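Local coordinates for single-strand DNA-binding protein (Agrobacterium tumefaciens, PDB 3BTP) that binds single-stranded DNA without regard to its sequence and mediates nuclear uptake of the transferred T-DNA strand during crown gall transformation of plant cells, at residues Y117-Q122 / K142-A147; C149-D154 / Y159-L164; K248-E251 / G257-L260. All blocks are in the same frame, centred on the assembly; numbering follows the deposited sequence.

Contact 1 of 3, residues Y117-Q122 / K142-A147; sequences YILVRQ and KAEFNA
Strand 117-122 and the short helix 142-147 meet where L119 faces F145, their axes 8.9 Å apart at closest approach and turned 79° from each other. This is a helix laid across one side of an antiparallel beta-sheet: strand 117-124 is an inner strand of four, flanked by strands 127-132 and 149-153, and the helix leads directly into the second of these. Strand alternation puts Y117 and L119 on the helix side, while V120 turns away to the opposite side of the sheet and packs on F274. From the helix comes F145, whose ring does most of the work. CG lies beside the backbone N and anti to the carbonyl carbon (chi1 -77°), which carries the ring toward the strand although CB itself does not head there. Both methyls of L119 rest along the CD1-CE1 side of that ring, CD1 and CD2 each 4.1 Å from F145 CD1. A branched leucine suits this place because its two methyls can span that side. Beside it, E144 brings its carboxylate in next to the leucine, OE2 coming within 4.2 Å of L119 CD1, a van der Waals contact with the methyl; R121 NH1 stands 6.5 Å from E144 OE2, without contact. The helix end is tied down from elsewhere: R150 NH1 bonds to the carbonyl O of F145. Y117 closes the other flank, its side chain crossing that of F145 at about a right angle, and the phenol oxygen of Y117 lies in the plane of the phenylalanine ring at its edge, 3.8 Å from F145 CE1.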
ATOM      1  N   TYR A 117       7.268  13.523  12.567  1.00 23.57           N
ATOM      2  CA  TYR A 117       6.385  12.966  13.578  1.00 23.47           C
ATOM      3  C   TYR A 117       5.297  13.945  14.011  1.00 22.63           C
ATOM      4  O   TYR A 117       5.408  15.183  13.817  1.00 22.08           O
ATOM      5  CB  TYR A 117       7.123  12.244  14.764  1.00 24.17           C
ATOM      6  CG  TYR A 117       7.819  13.196  15.741  1.00 26.70           C
ATOM      7  CD1 TYR A 117       7.097  13.814  16.784  1.00 22.68           C
ATOM      8  CD2 TYR A 117       9.189  13.521  15.574  1.00 25.06           C
ATOM      9  CE1 TYR A 117       7.704  14.710  17.665  1.00 27.60           C
ATOM     10  CE2 TYR A 117       9.822  14.376  16.462  1.00 26.76           C
ATOM     11  CZ  TYR A 117       9.072  14.982  17.494  1.00 29.24           C
ATOM     12  OH  TYR A 117       9.690  15.854  18.339  1.00 31.57           O
ATOM     13  N   ILE A 118       4.230  13.349  14.539  1.00 21.33           N
ATOM     14  CA  ILE A 118       3.141  14.034  15.168  1.00 21.14           C
ATOM     15  C   ILE A 118       2.966  13.424  16.586  1.00 23.30           C
ATOM     16  O   ILE A 118       2.989  12.203  16.748  1.00 23.62           O
ATOM     17  CB  ILE A 118       1.837  13.865  14.356  1.00 21.30           C
ATOM     18  CG1 ILE A 118       1.992  14.369  12.894  1.00 21.92           C
ATOM     19  CG2 ILE A 118       0.662  14.532  15.057  1.00 22.89           C
ATOM     20  CD1 ILE A 118       0.862  13.985  11.995  1.00 14.84           C
ATOM     21  N   LEU A 119       2.778  14.277  17.598  1.00 24.14           N
ATOM     22  CA  LEU A 119       2.491  13.824  18.967  1.00 24.79           C
ATOM     23  C   LEU A 119       1.017  13.928  19.225  1.00 23.67           C
ATOM     24  O   LEU A 119       0.442  15.022  19.104  1.00 22.84           O
ATOM     25  CB  LEU A 119       3.252  14.688  20.024  1.00 25.68           C
ATOM     26  CG  LEU A 119       4.775  14.414  20.069  1.00 27.72           C
ATOM     27  CD1 LEU A 119       5.356  15.115  21.310  1.00 29.70           C
ATOM     28  CD2 LEU A 119       5.172  12.867  20.097  1.00 19.93           C
ATOM     29  N   VAL A 120       0.378  12.798  19.529  1.00 23.63           N
ATOM     30  CA  VAL A 120      -1.071  12.836  19.774  1.00 24.57           C
ATOM     31  C   VAL A 120      -1.360  12.677  21.259  1.00 25.99           C
ATOM     32  O   VAL A 120      -0.730  11.876  21.937  1.00 25.48           O
ATOM     33  CB  VAL A 120      -1.878  11.767  18.970  1.00 25.85           C
ATOM     34  CG1 VAL A 120      -3.409  12.035  19.097  1.00 21.85           C
ATOM     35  CG2 VAL A 120      -1.430  11.734  17.485  1.00 22.00           C
ATOM     36  N   ARG A 121      -2.345  13.427  21.739  1.00 28.18           N
ATOM     37  CA  ARG A 121      -2.784  13.319  23.138  1.00 30.64           C
ATOM     38  C   ARG A 121      -4.286  13.231  23.267  1.00 31.20           C
ATOM     39  O   ARG A 121      -5.022  13.723  22.410  1.00 32.22           O
ATOM     40  CB  ARG A 121      -2.223  14.478  23.985  1.00 29.24           C
ATOM     41  CG  ARG A 121      -2.769  15.806  23.584  1.00 30.66           C
ATOM     42  CD  ARG A 121      -1.775  16.965  23.903  1.00 30.03           C
ATOM     43  NE  ARG A 121      -2.393  18.249  23.523  1.00 34.45           N
ATOM     44  CZ  ARG A 121      -2.122  18.954  22.411  1.00 36.17           C
ATOM     45  NH1 ARG A 121      -1.225  18.519  21.503  1.00 35.83           N
ATOM     46  NH2 ARG A 121      -2.782  20.079  22.177  1.00 32.54           N
ATOM     47  N   GLN A 122      -4.733  12.552  24.313  1.00 33.12           N
ATOM     48  CA  GLN A 122      -6.165  12.478  24.668  1.00 35.75           C
ATOM     49  C   GLN A 122      -6.594  13.727  25.464  1.00 36.52           C
ATOM     50  O   GLN A 122      -5.965  14.113  26.434  1.00 35.67           O
ATOM     51  CB  GLN A 122      -6.440  11.221  25.483  1.00 34.74           C
ATOM     52  CG  GLN A 122      -6.323   9.928  24.678  1.00 37.30           C
ATOM     53  CD  GLN A 122      -6.679   8.693  25.517  1.00 37.78           C
ATOM     54  OE1 GLN A 122      -6.026   8.408  26.505  1.00 38.63           O
ATOM     55  NE2 GLN A 122      -7.728   7.962  25.114  1.00 44.30           N
ATOM     56  N   LYS A 142      10.849  12.935  28.392  1.00 32.66           N
ATOM     57  CA  LYS A 142      10.824  11.531  27.960  1.00 34.26           C
ATOM     58  C   LYS A 142       9.469  11.001  28.348  1.00 33.93           C
ATOM     59  O   LYS A 142       8.866  10.230  27.578  1.00 34.06           O
ATOM     60  CB  LYS A 142      12.021  10.716  28.490  1.00 34.84           C
ATOM     61  CG  LYS A 142      11.777   9.779  29.621  1.00 40.08           C
ATOM     62  CD  LYS A 142      12.513   8.440  29.512  1.00 43.16           C
ATOM     63  CE  LYS A 142      13.886   8.573  28.930  1.00 46.30           C
ATOM     64  NZ  LYS A 142      14.532   7.219  29.073  1.00 50.06           N
ATOM     65  N   ALA A 143       8.943  11.528  29.467  1.00 31.95           N
ATOM     66  CA  ALA A 143       7.601  11.182  29.961  1.00 30.91           C
ATOM     67  C   ALA A 143       6.479  11.593  28.975  1.00 30.15           C
ATOM     68  O   ALA A 143       5.544  10.825  28.686  1.00 28.21           O
ATOM     69  CB  ALA A 143       7.354  11.849  31.361  1.00 29.97           C
ATOM     70  N   GLU A 144       6.543  12.848  28.543  1.00 29.10           N
ATOM     71  CA  GLU A 144       5.624  13.333  27.540  1.00 28.85           C
ATOM     72  C   GLU A 144       5.680  12.486  26.226  1.00 26.79           C
ATOM     73  O   GLU A 144       4.655  11.990  25.737  1.00 27.26           O
ATOM     74  CB  GLU A 144       5.852  14.823  27.272  1.00 28.05           C
ATOM     75  CG  GLU A 144       4.718  15.285  26.308  1.00 32.61           C
ATOM     76  CD  GLU A 144       4.750  16.750  25.897  1.00 34.25           C
ATOM     77  OE1 GLU A 144       5.387  17.624  26.597  1.00 34.38           O
ATOM     78  OE2 GLU A 144       4.069  16.994  24.869  1.00 33.85           O
ATOM     79  N   PHE A 145       6.881  12.294  25.698  1.00 26.11           N
ATOM     80  CA  PHE A 145       7.125  11.363  24.555  1.00 25.41           C
ATOM     81  C   PHE A 145       6.516   9.983  24.799  1.00 25.40           C
ATOM     82  O   PHE A 145       5.791   9.476  23.937  1.00 26.11           O
ATOM     83  CB  PHE A 145       8.621  11.231  24.227  1.00 23.58           C
ATOM     84  CG  PHE A 145       9.220  12.419  23.459  1.00 23.12           C
ATOM     85  CD1 PHE A 145       8.654  12.847  22.240  1.00 18.65           C
ATOM     86  CD2 PHE A 145      10.433  13.035  23.898  1.00 22.12           C
ATOM     87  CE1 PHE A 145       9.209  13.838  21.516  1.00 16.55           C
ATOM     88  CE2 PHE A 145      11.036  14.101  23.178  1.00 20.60           C
ATOM     89  CZ  PHE A 145      10.409  14.523  21.969  1.00 23.40           C
ATOM     90  N   ASN A 146       6.792   9.359  25.953  1.00 26.31           N
ATOM     91  CA  ASN A 146       6.250   8.036  26.287  1.00 24.85           C
ATOM     92  C   ASN A 146       4.784   7.923  26.635  1.00 26.38           C
ATOM     93  O   ASN A 146       4.253   6.793  26.683  1.00 27.70           O
ATOM     94  CB  ASN A 146       7.085   7.323  27.342  1.00 26.19           C
ATOM     95  CG  ASN A 146       8.448   6.802  26.770  1.00 27.55           C
ATOM     96  OD1 ASN A 146       9.432   6.732  27.493  1.00 28.01           O
ATOM     97  ND2 ASN A 146       8.491   6.477  25.465  1.00 23.29           N
ATOM     98  N   ALA A 147       4.120   9.048  26.888  1.00 26.38           N
ATOM     99  CA  ALA A 147       2.684   9.113  27.250  1.00 26.18           C
ATOM    100  C   ALA A 147       1.827   9.438  26.056  1.00 26.49           C
ATOM    101  O   ALA A 147       0.617   9.192  26.079  1.00 26.78           O
ATOM    102  CB  ALA A 147       2.441  10.220  28.290  1.00 26.38           C
TER

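Contact 2 of 3, residues C149-D154 / Y159-L164; sequences CRLYRD and YYPPPL
Y152 and Y160 form the hydrogen-bonded antiparallel pair of a beta-hairpin, strand 149-153 returning as the short strand 159-160 before the chain turns into helix 162-167. Y152 N donates to Y160 O at 2.8 Å, almost straight at 171°, and Y160 N returns the bond to Y152 O. The neighbouring non-hydrogen-bonded pair, R153 and Y159, puts its side chains on the other face of the sheet. R153 can be followed outward over the tyrosine. With CG anti to the backbone N (chi1 -168°) and the chain extended as far as NE, CB passes 3.4 Å from Y159 CE1, CG packs on CZ, and CD reaches the phenol oxygen. The guanidinium then stands steeply to the ring, the planes 78° apart, and NH1 donates to Y159 OH at 3.1 Å with that oxygen in the guanidinium plane. Arginine fits here because its long methylene chain can lie on a ring while its head stays polar: NH1 also makes salt bridges to E304 and D115, and Y159 OH bonds to the carbonyl O of D115. On the side of L151, L151 CB meets Y159 CD1, and L151 CD2 touches P161, the residue at the N-cap position of the helix. P162 follows, its rigid ring lying beside the backbone of R150, with CG near the Y152 ring and over one face of the R150 guanidinium, whose NH2 hydrogen-bonds to the carbonyl O of D212. At the turn end of the hairpin D154, held by N158 and V156, brings OD2 to the edge of the Y160 ring, in its plane; a water donates to D154 OD2 at 2.7 Å and accepts from Y160 OH.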
ATOM      1  N   CYS A 149       0.612   9.156  22.025  1.00 24.99           N
ATOM      2  CA  CYS A 149       0.692   8.388  20.779  1.00 24.93           C
ATOM      3  C   CYS A 149       1.644   9.081  19.733  1.00 24.42           C
ATOM      4  O   CYS A 149       1.316  10.128  19.171  1.00 24.97           O
ATOM      5  CB  CYS A 149      -0.698   8.107  20.165  1.00 23.04           C
ATOM      6  SG  CYS A 149      -0.537   6.953  18.786  1.00 27.68           S
ATOM      7  N   ARG A 150       2.827   8.505  19.495  1.00 23.64           N
ATOM      8  CA  ARG A 150       3.782   9.078  18.541  1.00 22.08           C
ATOM      9  C   ARG A 150       3.566   8.547  17.097  1.00 21.48           C
ATOM     10  O   ARG A 150       3.628   7.336  16.838  1.00 21.31           O
ATOM     11  CB  ARG A 150       5.221   8.777  19.006  1.00 21.13           C
ATOM     12  CG  ARG A 150       5.571   9.257  20.428  1.00 21.19           C
ATOM     13  CD  ARG A 150       7.116   9.153  20.685  1.00 22.50           C
ATOM     14  NE  ARG A 150       7.663   7.795  20.504  1.00 20.65           N
ATOM     15  CZ  ARG A 150       7.692   6.801  21.415  1.00 23.35           C
ATOM     16  NH1 ARG A 150       7.209   6.985  22.645  1.00 17.18           N
ATOM     17  NH2 ARG A 150       8.262   5.614  21.101  1.00 19.10           N
ATOM     18  N   LEU A 151       3.332   9.441  16.153  1.00 20.86           N
ATOM     19  CA  LEU A 151       3.057   9.002  14.782  1.00 20.40           C
ATOM     20  C   LEU A 151       4.285   9.337  13.918  1.00 20.75           C
ATOM     21  O   LEU A 151       4.698  10.465  13.944  1.00 18.82           O
ATOM     22  CB  LEU A 151       1.758   9.658  14.261  1.00 19.60           C
ATOM     23  CG  LEU A 151       0.403   9.181  14.845  1.00 20.19           C
ATOM     24  CD1 LEU A 151      -0.816   9.871  14.211  1.00 16.05           C
ATOM     25  CD2 LEU A 151       0.164   7.626  14.690  1.00 18.99           C
ATOM     26  N   TYR A 152       4.908   8.326  13.260  1.00 20.39           N
ATOM     27  CA  TYR A 152       6.115   8.530  12.411  1.00 20.32           C
ATOM     28  C   TYR A 152       5.729   8.534  10.909  1.00 19.54           C
ATOM     29  O   TYR A 152       5.059   7.608  10.457  1.00 19.01           O
ATOM     30  CB  TYR A 152       7.112   7.417  12.666  1.00 20.44           C
ATOM     31  CG  TYR A 152       7.471   7.271  14.107  1.00 21.11           C
ATOM     32  CD1 TYR A 152       8.501   8.040  14.653  1.00 22.01           C
ATOM     33  CD2 TYR A 152       6.761   6.403  14.950  1.00 22.88           C
ATOM     34  CE1 TYR A 152       8.813   7.949  15.984  1.00 21.76           C
ATOM     35  CE2 TYR A 152       7.064   6.297  16.296  1.00 20.22           C
ATOM     36  CZ  TYR A 152       8.112   7.060  16.790  1.00 21.42           C
ATOM     37  OH  TYR A 152       8.483   6.946  18.094  1.00 23.77           O
ATOM     38  N   ARG A 153       6.133   9.548  10.170  1.00 18.51           N
ATOM     39  CA  ARG A 153       5.820   9.676   8.744  1.00 20.11           C
ATOM     40  C   ARG A 153       6.714   8.665   7.990  1.00 21.64           C
ATOM     41  O   ARG A 153       7.900   8.569   8.286  1.00 21.73           O
ATOM     42  CB  ARG A 153       6.141  11.083   8.269  1.00 18.45           C
ATOM     43  CG  ARG A 153       5.578  11.416   6.868  1.00 19.60           C
ATOM     44  CD  ARG A 153       6.202  12.740   6.291  1.00 20.68           C
ATOM     45  NE  ARG A 153       5.673  13.013   4.934  1.00 19.92           N
ATOM     46  CZ  ARG A 153       4.470  13.533   4.656  1.00 23.91           C
ATOM     47  NH1 ARG A 153       3.636  13.925   5.631  1.00 22.45           N
ATOM     48  NH2 ARG A 153       4.101  13.708   3.379  1.00 24.84           N
ATOM     49  N   ASP A 154       6.154   7.867   7.071  1.00 23.19           N
ATOM     50  CA  ASP A 154       6.966   6.962   6.246  1.00 22.86           C
ATOM     51  C   ASP A 154       7.297   7.663   4.927  1.00 23.15           C
ATOM     52  O   ASP A 154       7.046   8.860   4.804  1.00 22.19           O
ATOM     53  CB  ASP A 154       6.327   5.572   6.059  1.00 22.45           C
ATOM     54  CG  ASP A 154       5.145   5.536   5.043  1.00 23.63           C
ATOM     55  OD1 ASP A 154       4.806   6.570   4.410  1.00 27.07           O
ATOM     56  OD2 ASP A 154       4.498   4.434   4.931  1.00 24.03           O
ATOM     57  N   TYR A 159       1.359   7.542   8.363  1.00 17.67           N
ATOM     58  CA  TYR A 159       1.835   7.748   9.727  1.00 16.11           C
ATOM     59  C   TYR A 159       1.605   6.474  10.569  1.00 17.49           C
ATOM     60  O   TYR A 159       0.471   5.950  10.698  1.00 17.22           O
ATOM     61  CB  TYR A 159       1.183   9.033  10.364  1.00 15.31           C
ATOM     62  CG  TYR A 159       1.858  10.358   9.944  1.00 14.62           C
ATOM     63  CD1 TYR A 159       2.900  10.882  10.655  1.00 13.62           C
ATOM     64  CD2 TYR A 159       1.478  11.025   8.805  1.00 16.62           C
ATOM     65  CE1 TYR A 159       3.529  12.089  10.278  1.00 14.52           C
ATOM     66  CE2 TYR A 159       2.115  12.226   8.381  1.00 17.78           C
ATOM     67  CZ  TYR A 159       3.132  12.753   9.135  1.00 17.19           C
ATOM     68  OH  TYR A 159       3.784  13.908   8.739  1.00 16.85           O
ATOM     69  N   TYR A 160       2.688   5.999  11.154  1.00 18.21           N
ATOM     70  CA  TYR A 160       2.711   4.744  11.935  1.00 19.13           C
ATOM     71  C   TYR A 160       2.888   5.056  13.385  1.00 19.59           C
ATOM     72  O   TYR A 160       3.763   5.842  13.737  1.00 18.69           O
ATOM     73  CB  TYR A 160       3.913   3.866  11.556  1.00 17.82           C
ATOM     74  CG  TYR A 160       3.791   3.124  10.243  1.00 20.97           C
ATOM     75  CD1 TYR A 160       3.518   1.756  10.232  1.00 20.86           C
ATOM     76  CD2 TYR A 160       3.926   3.788   9.010  1.00 21.82           C
ATOM     77  CE1 TYR A 160       3.424   1.066   9.055  1.00 22.04           C
ATOM     78  CE2 TYR A 160       3.789   3.109   7.810  1.00 22.85           C
ATOM     79  CZ  TYR A 160       3.546   1.734   7.839  1.00 22.76           C
ATOM     80  OH  TYR A 160       3.470   0.991   6.673  1.00 17.55           O
ATOM     81  N   PRO A 161       2.073   4.385  14.236  1.00 21.43           N
ATOM     82  CA  PRO A 161       2.262   4.452  15.690  1.00 20.85           C
ATOM     83  C   PRO A 161       3.352   3.467  16.012  1.00 20.80           C
ATOM     84  O   PRO A 161       3.704   2.676  15.147  1.00 23.11           O
ATOM     85  CB  PRO A 161       0.876   4.035  16.257  1.00 19.88           C
ATOM     86  CG  PRO A 161       0.299   3.072  15.186  1.00 21.66           C
ATOM     87  CD  PRO A 161       0.942   3.494  13.829  1.00 20.21           C
ATOM     88  N   PRO A 162       3.909   3.509  17.245  1.00 20.63           N
ATOM     89  CA  PRO A 162       5.202   2.932  17.567  1.00 20.18           C
ATOM     90  C   PRO A 162       5.417   1.428  17.343  1.00 19.97           C
ATOM     91  O   PRO A 162       6.443   1.109  16.790  1.00 19.34           O
ATOM     92  CB  PRO A 162       5.400   3.333  19.063  1.00 19.42           C
ATOM     93  CG  PRO A 162       4.583   4.581  19.177  1.00 19.83           C
ATOM     94  CD  PRO A 162       3.368   4.245  18.405  1.00 20.66           C
ATOM     95  N   PRO A 163       4.486   0.532  17.841  1.00 20.03           N
ATOM     96  CA  PRO A 163       4.707  -0.937  17.716  1.00 19.73           C
ATOM     97  C   PRO A 163       4.743  -1.345  16.242  1.00 19.87           C
ATOM     98  O   PRO A 163       5.508  -2.235  15.877  1.00 19.69           O
ATOM     99  CB  PRO A 163       3.455  -1.561  18.330  1.00 19.85           C
ATOM    100  CG  PRO A 163       2.409  -0.404  18.502  1.00 20.66           C
ATOM    101  CD  PRO A 163       3.192   0.877  18.490  1.00 18.71           C
ATOM    102  N   LEU A 164       3.978  -0.624  15.398  1.00 19.91           N
ATOM    103  CA  LEU A 164       4.000  -0.819  13.947  1.00 19.01           C
ATOM    104  C   LEU A 164       5.150  -0.155  13.225  1.00 19.18           C
ATOM    105  O   LEU A 164       5.668  -0.722  12.337  1.00 20.84           O
ATOM    106  CB  LEU A 164       2.650  -0.371  13.340  1.00 18.20           C
ATOM    107  CG  LEU A 164       1.398  -1.100  13.893  1.00 18.54           C
ATOM    108  CD1 LEU A 164       0.170  -0.576  13.219  1.00 16.43           C
ATOM    109  CD2 LEU A 164       1.399  -2.606  13.821  1.00 17.48           C
TER
HETATM  110  O   HOH W   1       4.929   1.811   4.879  1.00 17.14           O

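Contact 3 of 3, residues K248-E251 / G257-L260; sequences KRYE and GSLL
S258 OG meets the ring of Y250 at its edge, in the ring plane, 3.6 Å from CE2 and 3.7 Å from CD2 of the tyrosine. This is a van der Waals contact between a small polar side chain and the rim of a phenol ring, with S258 CB also near, 4.0 Å from Y250 CD2. The carbonyl O of K248 is also near, 3.8 Å from S258 OG, without a hydrogen bond. Serine suits the place by size, since a short side chain brings its end to the ring edge while its backbone keeps well back: the CA atoms of Y250 and S258 are 7.6 Å apart.

What positions the ring is partly its own segment. Y250 CG lies anti to the carbonyl carbon (chi1 -69°), and K248 CG sits 4.0 Å above one ring face, displaced toward its rim. K248 stretches on in a fully extended chain, and its NZ hydrogen-bonds to a polar side chain of another protein's chain; the backbone of that second chain also packs against Y250. Y250 OH is hydrogen-bonded to an ammonium ion, probably from the crystallisation liquor. G257, just before the serine, has a positive phi of 95°, at which a side chain would press on the preceding carbonyl O.

Both segments belong to the long irregular connection between strands 243-245 and 263-266. Backbone bonds of R249 to D218 and E251 to Q216 hold one side, Y250 leans on P163 and L164 of helix 162-167, and L260 reaches V120, C149 and L151 of the adjoining strands 117-124 and 149-153.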
ATOM      1  N   LYS A 248      -5.418  -5.816  17.198  1.00 20.67           N
ATOM      2  CA  LYS A 248      -4.597  -6.345  18.259  1.00 20.55           C
ATOM      3  C   LYS A 248      -4.864  -5.550  19.508  1.00 21.90           C
ATOM      4  O   LYS A 248      -5.057  -4.303  19.412  1.00 21.76           O
ATOM      5  CB  LYS A 248      -3.125  -6.196  17.912  1.00 20.16           C
ATOM      6  CG  LYS A 248      -2.177  -6.705  18.970  1.00 17.96           C
ATOM      7  CD  LYS A 248      -0.807  -6.906  18.344  1.00 18.44           C
ATOM      8  CE  LYS A 248       0.255  -7.279  19.356  1.00 21.17           C
ATOM      9  NZ  LYS A 248       1.381  -7.820  18.505  1.00 22.32           N
ATOM     10  N   ARG A 249      -4.853  -6.264  20.652  1.00 21.91           N
ATOM     11  CA  ARG A 249      -5.007  -5.707  22.011  1.00 24.97           C
ATOM     12  C   ARG A 249      -3.700  -5.475  22.705  1.00 24.46           C
ATOM     13  O   ARG A 249      -2.995  -6.410  23.036  1.00 25.42           O
ATOM     14  CB  ARG A 249      -5.887  -6.604  22.889  1.00 24.96           C
ATOM     15  CG  ARG A 249      -7.218  -6.871  22.151  1.00 31.35           C
ATOM     16  CD  ARG A 249      -8.014  -5.601  21.996  1.00 35.44           C
ATOM     17  NE  ARG A 249      -8.343  -5.115  23.307  1.00 39.97           N
ATOM     18  CZ  ARG A 249      -9.561  -4.828  23.736  1.00 46.18           C
ATOM     19  NH1 ARG A 249     -10.612  -4.942  22.922  1.00 46.27           N
ATOM     20  NH2 ARG A 249      -9.707  -4.405  24.999  1.00 48.32           N
ATOM     21  N   TYR A 250      -3.406  -4.207  22.919  1.00 24.56           N
ATOM     22  CA  TYR A 250      -2.131  -3.790  23.458  1.00 26.16           C
ATOM     23  C   TYR A 250      -2.348  -3.452  24.917  1.00 26.45           C
ATOM     24  O   TYR A 250      -3.399  -2.923  25.258  1.00 28.23           O
ATOM     25  CB  TYR A 250      -1.616  -2.534  22.706  1.00 24.60           C
ATOM     26  CG  TYR A 250      -1.201  -2.755  21.271  1.00 22.32           C
ATOM     27  CD1 TYR A 250       0.020  -3.304  20.978  1.00 23.07           C
ATOM     28  CD2 TYR A 250      -2.052  -2.411  20.188  1.00 21.85           C
ATOM     29  CE1 TYR A 250       0.424  -3.504  19.649  1.00 19.22           C
ATOM     30  CE2 TYR A 250      -1.645  -2.616  18.834  1.00 19.02           C
ATOM     31  CZ  TYR A 250      -0.404  -3.142  18.604  1.00 20.34           C
ATOM     32  OH  TYR A 250       0.039  -3.376  17.317  1.00 21.61           O
ATOM     33  N   GLU A 251      -1.351  -3.734  25.763  1.00 28.06           N
ATOM     34  CA  GLU A 251      -1.364  -3.311  27.148  1.00 28.40           C
ATOM     35  C   GLU A 251      -1.487  -1.772  27.288  1.00 28.61           C
ATOM     36  O   GLU A 251      -2.141  -1.298  28.188  1.00 29.62           O
ATOM     37  CB  GLU A 251      -0.096  -3.758  27.838  1.00 29.88           C
ATOM     38  CG  GLU A 251      -0.034  -3.196  29.269  1.00 32.85           C
ATOM     39  CD  GLU A 251       1.059  -3.782  30.116  1.00 41.65           C
ATOM     40  OE1 GLU A 251       1.886  -4.602  29.610  1.00 45.68           O
ATOM     41  OE2 GLU A 251       1.097  -3.414  31.325  1.00 46.93           O
ATOM     42  N   GLY A 257      -1.433   3.272  19.523  1.00 25.82           N
ATOM     43  CA  GLY A 257      -2.148   3.777  18.316  1.00 27.54           C
ATOM     44  C   GLY A 257      -3.533   3.160  18.163  1.00 30.49           C
ATOM     45  O   GLY A 257      -4.289   3.472  17.215  1.00 30.11           O
ATOM     46  N   SER A 258      -3.910   2.313  19.133  1.00 31.92           N
ATOM     47  CA  SER A 258      -5.166   1.606  19.033  1.00 33.12           C
ATOM     48  C   SER A 258      -6.385   2.335  19.573  1.00 34.47           C
ATOM     49  O   SER A 258      -7.357   1.684  19.924  1.00 36.83           O
ATOM     50  CB  SER A 258      -5.023   0.132  19.484  1.00 33.57           C
ATOM     51  OG  SER A 258      -4.659  -0.655  18.274  1.00 34.97           O
ATOM     52  N   LEU A 259      -6.357   3.677  19.571  1.00 33.97           N
ATOM     53  CA  LEU A 259      -7.433   4.505  20.068  1.00 34.10           C
ATOM     54  C   LEU A 259      -7.629   5.810  19.332  1.00 34.33           C
ATOM     55  O   LEU A 259      -8.195   6.720  19.924  1.00 38.00           O
ATOM     56  CB  LEU A 259      -7.257   4.864  21.585  1.00 34.35           C
ATOM     57  CG  LEU A 259      -7.522   3.810  22.701  1.00 35.76           C
ATOM     58  CD1 LEU A 259      -7.500   4.392  24.172  1.00 37.30           C
ATOM     59  CD2 LEU A 259      -8.820   3.044  22.494  1.00 31.37           C
ATOM     60  N   LEU A 260      -7.256   5.929  18.067  1.00 32.30           N
ATOM     61  CA  LEU A 260      -7.246   7.211  17.382  1.00 30.54           C
ATOM     62  C   LEU A 260      -8.516   7.337  16.593  1.00 29.43           C
ATOM     63  O   LEU A 260      -9.193   6.339  16.348  1.00 30.26           O
ATOM     64  CB  LEU A 260      -6.074   7.313  16.390  1.00 30.99           C
ATOM     65  CG  LEU A 260      -4.647   7.080  16.874  1.00 31.43           C
ATOM     66  CD1 LEU A 260      -3.628   6.516  15.727  1.00 30.46           C
ATOM     67  CD2 LEU A 260      -4.161   8.328  17.646  1.00 25.80           C
TER

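All three contacts are largely buried and none is a surface contact, but they differ in kind. Contacts 1 and 2 serve the same four-stranded antiparallel sheet: strands 117-124 and 149-153 are neighbours joined by backbone bonds such as that between I118 O and L151 N. Contact 1, whose centre lies farthest from that of the chain (about 26 Å, against about 16 Å for contact 2), is apolar side-chain packing of a helix on the sheet; contact 2 combines strand pairing with charged and phenolic groups. Contact 3 is the smallest, a loop-to-loop touch without regular structure. Contacts 2 and 3 both border a second protein chain, and G257 of contact 3 packs on C149 and P161 of contact 2.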